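Local coordinates for protein GNA33 (Neisseria gonorrhoeae FA 1090, PDB 2G5D) that probably cleaves the beta-1,4 linkage between N-acetylmuramic acid and N-acetylglucosamine in peptidoglycan as an exolytic transglycosylase, leaving a 1,6-anhydro bond on the N-acetylmuramic acid residue, at residues A[145-150]-A[208-213]; A[165-170]-A[200-205]. All blocks are in the same frame, centred on the assembly; numbering follows the deposited sequence.

Interaction 1. Residues A[145-150]-A[208-213]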
loop_
_atom_site.group_PDB
_atom_site.type_symbol
_atom_site.label_atom_id
_atom_site.label_comp_id
_atom_site.label_asym_id
_atom_site.label_seq_id
_atom_site.Cartn_x
_atom_site.Cartn_y
_atom_site.Cartn_z
ATOM N N ASP A 145 11.639 -17.507 13.394
ATOM C CA ASP A 145 11.439 -18.941 13.606
ATOM C C ASP A 145 10.358 -19.272 14.641
ATOM O O ASP A 145 9.807 -20.371 14.635
ATOM C CB ASP A 145 12.753 -19.582 14.047
ATOM C CG ASP A 145 13.860 -19.425 13.026
ATOM O OD1 ASP A 145 13.585 -18.942 11.900
ATOM O OD2 ASP A 145 15.010 -19.799 13.358
ATOM N N ASP A 146 10.067 -18.331 15.535
ATOM C CA ASP A 146 9.119 -18.560 16.628
ATOM C C ASP A 146 7.911 -17.621 16.553
ATOM O O ASP A 146 7.161 -17.471 17.515
ATOM C CB ASP A 146 9.826 -18.390 17.979
ATOM C CG ASP A 146 10.304 -16.960 18.222
ATOM O OD1 ASP A 146 10.669 -16.261 17.247
ATOM O OD2 ASP A 146 10.313 -16.534 19.397
ATOM N N PHE A 147 7.739 -16.982 15.407
ATOM C CA PHE A 147 6.658 -16.031 15.202
ATOM C C PHE A 147 5.416 -16.808 14.785
ATOM O O PHE A 147 5.408 -17.438 13.734
ATOM C CB PHE A 147 7.080 -15.034 14.126
ATOM C CG PHE A 147 6.060 -13.978 13.819
ATOM C CD1 PHE A 147 6.070 -12.771 14.500
ATOM C CD2 PHE A 147 5.116 -14.171 12.814
ATOM C CE1 PHE A 147 5.143 -11.778 14.200
ATOM C CE2 PHE A 147 4.183 -13.188 12.519
ATOM C CZ PHE A 147 4.205 -11.983 13.221
ATOM N N ILE A 148 4.387 -16.789 15.629
ATOM C CA ILE A 148 3.168 -17.577 15.401
ATOM C C ILE A 148 1.928 -16.677 15.297
ATOM O O ILE A 148 1.573 -15.969 16.248
ATOM C CB ILE A 148 2.983 -18.725 16.471
ATOM C CG1 ILE A 148 3.829 -19.952 16.120
ATOM C CG2 ILE A 148 1.523 -19.187 16.579
ATOM C CD1 ILE A 148 5.149 -20.017 16.818
ATOM N N SER A 149 1.284 -16.711 14.132
ATOM C CA SER A 149 0.052 -15.961 13.909
ATOM C C SER A 149 -1.177 -16.812 14.221
ATOM O O SER A 149 -1.305 -17.941 13.742
ATOM C CB SER A 149 -0.010 -15.430 12.472
ATOM O OG SER A 149 -1.185 -14.664 12.257
ATOM N N VAL A 150 -2.074 -16.262 15.035
ATOM C CA VAL A 150 -3.347 -16.914 15.365
ATOM C C VAL A 150 -4.533 -16.002 15.007
ATOM O O VAL A 150 -4.555 -14.838 15.417
ATOM C CB VAL A 150 -3.429 -17.314 16.874
ATOM C CG1 VAL A 150 -4.684 -18.138 17.147
ATOM C CG2 VAL A 150 -2.187 -18.087 17.310
ATOM N N LEU A 208 2.754 -15.216 24.520
ATOM C CA LEU A 208 2.995 -13.809 24.835
ATOM C C LEU A 208 3.089 -12.982 23.558
ATOM O O LEU A 208 3.534 -13.504 22.532
ATOM C CB LEU A 208 4.315 -13.657 25.597
ATOM C CG LEU A 208 4.719 -14.697 26.643
ATOM C CD1 LEU A 208 6.223 -14.661 26.838
ATOM C CD2 LEU A 208 3.980 -14.460 27.953
ATOM N N PRO A 209 2.688 -11.690 23.618
ATOM C CA PRO A 209 2.889 -10.774 22.486
ATOM C C PRO A 209 4.301 -10.904 21.916
ATOM O O PRO A 209 5.246 -11.127 22.675
ATOM C CB PRO A 209 2.695 -9.395 23.121
ATOM C CG PRO A 209 1.716 -9.637 24.209
ATOM C CD PRO A 209 2.002 -11.021 24.743
ATOM N N TYR A 210 4.439 -10.806 20.592
ATOM C CA TYR A 210 5.751 -10.881 19.976
ATOM C C TYR A 210 6.576 -9.631 20.301
ATOM O O TYR A 210 6.039 -8.628 20.795
ATOM C CB TYR A 210 5.688 -11.141 18.451
ATOM C CG TYR A 210 6.942 -11.834 17.973
ATOM C CD1 TYR A 210 7.947 -11.133 17.296
ATOM C CD2 TYR A 210 7.163 -13.181 18.273
ATOM C CE1 TYR A 210 9.127 -11.772 16.904
ATOM C CE2 TYR A 210 8.321 -13.821 17.889
ATOM C CZ TYR A 210 9.302 -13.113 17.203
ATOM O OH TYR A 210 10.455 -13.764 16.841
ATOM N N HIS A 211 7.881 -9.717 20.053
ATOM C CA HIS A 211 8.836 -8.646 20.339
ATOM C C HIS A 211 8.475 -7.318 19.653
ATOM O O HIS A 211 7.929 -7.295 18.550
ATOM C CB HIS A 211 10.242 -9.086 19.930
ATOM C CG HIS A 211 10.750 -10.279 20.681
ATOM N ND1 HIS A 211 11.117 -10.222 22.008
ATOM C CD2 HIS A 211 10.979 -11.554 20.282
ATOM C CE1 HIS A 211 11.539 -11.410 22.398
ATOM N NE2 HIS A 211 11.465 -12.237 21.370
ATOM N N THR A 212 8.781 -6.222 20.345
ATOM C CA THR A 212 8.513 -4.863 19.873
ATOM C C THR A 212 9.731 -4.374 19.109
ATOM O O THR A 212 10.807 -4.968 19.227
ATOM C CB THR A 212 8.273 -3.899 21.054
ATOM O OG1 THR A 212 9.383 -3.978 21.953
ATOM C CG2 THR A 212 6.992 -4.233 21.803
ATOM N N ARG A 213 9.561 -3.297 18.334
ATOM C CA ARG A 213 10.672 -2.688 17.582
ATOM C C ARG A 213 11.897 -2.419 18.453
ATOM O O ARG A 213 13.010 -2.743 18.060
ATOM C CB ARG A 213 10.247 -1.386 16.898
ATOM C CG ARG A 213 11.355 -0.738 16.078
ATOM C CD ARG A 213 10.870 0.480 15.330
ATOM N NE ARG A 213 9.906 0.141 14.290
ATOM C CZ ARG A 213 10.210 -0.245 13.045
ATOM N NH1 ARG A 213 11.471 -0.341 12.630
ATOM N NH2 ARG A 213 9.230 -0.520 12.207
#
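F147 and Y210 form a T-shaped aromatic pair where two strands of the five-stranded mixed sheet in the MltA-specific insert domain give way to loops: F147 lies just ahead of strand 148-151, Y210 just past strand 206-209. The phenylalanine presents its edge and the tyrosine its face, with ring centroids 5.1 Å apart and planes at 77°. One atom does most of the touching. F147 CD1 stands over the centre of the tyrosine ring, 3.7 Å from Y210 CG, while the opposite face of that ring is covered, nearer its rim, by H211 CD2. Held between the two, and packed as well against P144 and L221, the tyrosine is firmly buried. F147 in turn meets F314 edge-to-face, which carries the aromatic cluster over to strand 313-317.

The other half of the contact is polar and more open. D146 is partly exposed, and its side chain reaches the rim of the tyrosine because CG is turned between its own backbone N and carbonyl carbon (chi1 65°), which swings the carboxylate round toward the phenol. The carboxylate and ring planes are steeply inclined to each other. The second carboxylate oxygen, OD2, makes a salt bridge with K224 NZ, and the same ammonium group is hydrogen-bonded to H211 NE2, so lysine, aspartate and histidine form a small polar network beside the phenol. The nearby positive charge would be expected to favour the ionised form of the aspartate. Y210 OH donates to D146 OD1 at 2.5 Å, a short bond that meets the oxygen on its syn side, 25° out of the carboxylate plane.

Interaction 2. Residues A[165-170]-A[200-205]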
loop_
_atom_site.group_PDB
_atom_site.type_symbol
_atom_site.label_atom_id
_atom_site.label_comp_id
_atom_site.label_asym_id
_atom_site.label_seq_id
_atom_site.Cartn_x
_atom_site.Cartn_y
_atom_site.Cartn_z
ATOM N N ILE A 165 -4.303 -21.774 23.262
ATOM C CA ILE A 165 -3.712 -21.822 21.920
ATOM C C ILE A 165 -3.119 -23.208 21.614
ATOM O O ILE A 165 -2.533 -23.730 22.475
ATOM C CB ILE A 165 -2.663 -20.671 21.699
ATOM C CG1 ILE A 165 -3.295 -19.509 20.909
ATOM C CG2 ILE A 165 -1.433 -21.076 20.889
ATOM C CD1 ILE A 165 -4.143 -18.551 21.729
ATOM N N ARG A 166 -3.284 -23.602 20.310
ATOM C CA ARG A 166 -2.669 -24.813 19.773
ATOM C C ARG A 166 -1.991 -24.486 18.444
ATOM O O ARG A 166 -2.623 -23.926 17.542
ATOM C CB ARG A 166 -3.719 -25.924 19.579
ATOM C CG ARG A 166 -3.203 -27.174 18.819
ATOM C CD ARG A 166 -4.243 -28.491 19.304
ATOM N NE ARG A 166 -5.660 -28.035 18.527
ATOM C CZ ARG A 166 -5.835 -28.124 17.254
ATOM N NH1 ARG A 166 -4.760 -28.209 16.464
ATOM N NH2 ARG A 166 -7.163 -27.597 16.577
ATOM N N GLN A 167 -0.708 -24.835 18.335
ATOM C CA GLN A 167 0.066 -24.628 17.107
ATOM C C GLN A 167 -0.401 -25.567 15.994
ATOM O O GLN A 167 -0.620 -26.764 16.232
ATOM C CB GLN A 167 1.559 -24.835 17.373
ATOM C CG GLN A 167 2.471 -24.149 16.359
ATOM C CD GLN A 167 3.837 -24.798 16.242
ATOM O OE1 GLN A 167 4.019 -25.966 16.594
ATOM N NE2 GLN A 167 4.804 -24.044 15.731
ATOM N N THR A 168 -0.557 -25.017 14.788
ATOM C CA THR A 168 -1.061 -25.772 13.631
ATOM C C THR A 168 -0.122 -25.684 12.422
ATOM O O THR A 168 -0.493 -26.061 11.308
ATOM C CB THR A 168 -2.489 -25.312 13.212
ATOM O OG1 THR A 168 -2.450 -23.947 12.761
ATOM C CG2 THR A 168 -3.484 -25.445 14.376
ATOM N N GLY A 169 1.092 -25.193 12.659
ATOM C CA GLY A 169 2.098 -24.983 11.612
ATOM C C GLY A 169 3.256 -24.177 12.171
ATOM O O GLY A 169 3.083 -23.447 13.146
ATOM N N LYS A 170 4.430 -24.289 11.551
ATOM C CA LYS A 170 5.659 -23.650 12.074
ATOM C C LYS A 170 5.644 -22.125 12.216
ATOM O O LYS A 170 6.589 -21.562 12.763
ATOM C CB LYS A 170 6.920 -24.082 11.304
ATOM C CG LYS A 170 6.779 -24.142 9.794
ATOM C CD LYS A 170 6.494 -25.572 9.346
ATOM C CE LYS A 170 5.940 -25.605 7.939
ATOM N NZ LYS A 170 5.646 -26.999 7.534
ATOM N N GLY A 200 2.350 -13.779 18.291
ATOM C CA GLY A 200 3.105 -14.096 19.499
ATOM C C GLY A 200 4.061 -15.267 19.378
ATOM O O GLY A 200 4.381 -15.716 18.272
ATOM N N ARG A 201 4.522 -15.747 20.530
ATOM C CA ARG A 201 5.477 -16.855 20.617
ATOM C C ARG A 201 5.264 -17.643 21.908
ATOM O O ARG A 201 4.871 -17.072 22.928
ATOM C CB ARG A 201 6.919 -16.335 20.559
ATOM C CG ARG A 201 7.228 -15.234 21.571
ATOM C CD ARG A 201 8.704 -14.905 21.649
ATOM N NE ARG A 201 9.009 -14.247 22.917
ATOM C CZ ARG A 201 9.507 -14.860 23.985
ATOM N NH1 ARG A 201 9.792 -16.154 23.951
ATOM N NH2 ARG A 201 9.728 -14.173 25.094
ATOM N N PHE A 202 5.531 -18.948 21.854
ATOM C CA PHE A 202 5.455 -19.814 23.034
ATOM C C PHE A 202 6.652 -19.562 23.950
ATOM O O PHE A 202 7.786 -19.424 23.484
ATOM C CB PHE A 202 5.416 -21.297 22.642
ATOM C CG PHE A 202 4.327 -21.653 21.656
ATOM C CD1 PHE A 202 4.650 -22.125 20.384
ATOM C CD2 PHE A 202 2.982 -21.528 22.000
ATOM C CE1 PHE A 202 3.646 -22.465 19.464
ATOM C CE2 PHE A 202 1.976 -21.866 21.095
ATOM C CZ PHE A 202 2.309 -22.330 19.821
ATOM N N GLU A 203 6.387 -19.497 25.252
ATOM C CA GLU A 203 7.422 -19.290 26.267
ATOM C C GLU A 203 6.878 -19.780 27.599
ATOM O O GLU A 203 5.961 -19.172 28.164
ATOM C CB GLU A 203 7.827 -17.809 26.345
ATOM C CG GLU A 203 8.810 -17.451 27.467
ATOM C CD GLU A 203 10.258 -17.800 27.146
ATOM O OE1 GLU A 203 10.684 -17.647 25.978
ATOM O OE2 GLU A 203 10.982 -18.209 28.077
ATOM N N GLY A 204 7.446 -20.882 28.091
ATOM C CA GLY A 204 6.937 -21.565 29.276
ATOM C C GLY A 204 5.696 -22.338 28.883
ATOM O O GLY A 204 5.741 -23.171 27.975
ATOM N N SER A 205 4.589 -22.064 29.568
ATOM C CA SER A 205 3.278 -22.541 29.132
ATOM C C SER A 205 2.403 -21.333 28.797
ATOM O O SER A 205 1.204 -21.310 29.082
ATOM C CB SER A 205 2.624 -23.435 30.195
ATOM O OG SER A 205 2.062 -22.667 31.245
#
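The ring of F202, on strand 197-203 of the mixed sheet in the insert domain, meets I165 and Q167 at the point where strand 163-165 runs out into a loop. The contact is wholly apolar. I165 CG2 comes to the edge of the ring near its plane, 3.5 Å from F202 CE2, so this methyl branch makes the contact while the other arm of the isoleucine leads away. Q167 touches with the aliphatic part of its chain: its CB lies 3.6 Å from F202 CZ, and its CG reaches the ring edge in plane, 3.7 Å from F202 CE1. The glutamine, an exposed residue at the margin of the contact, turns its amide almost perpendicular to the ring, at 89°.

The phenylalanine is directed at the loop by its first torsion, which sets CG anti to the carbonyl carbon (chi1 -54°). Around this first shell, F202 also packs on the rings of H182 and F207 and on I148, while I165 leans on F207 and V150. The side chains thus bring together strands from across the sheet, and backbone hydrogen bonds from I165 to T181 and H182 fix the start of the loop.

Behind F202, its two neighbours along the chain are linked to each other by a salt bridge. R201 NH1 donates to E203 OE1 at 2.7 Å, nearly straight at 168°, with the oxygen almost exactly in the guanidinium plane and met on its anti side.

Overall arrangement
Following the chain from the N terminus, residues 145-150 come first and lead into strand 148-151, an outermost strand of the five-stranded sheet. The chain then passes through 165-170, at the end of the other outermost strand, and strand 182-184 before 200-205 closes the loop of interaction 2. Strand 206-209 follows at once, and 208-213 closes the longer loop of interaction 1, within which interaction 2 is nested. The centres are 9 Å apart, and strand 197-203 joins them, its G200 and R201 bonding through the backbone to I148 and L208. Interaction 1 lies where the sheet's strands meet the polypeptide leading to helix 213-217; interaction 2 holds the loop after strand 163-165.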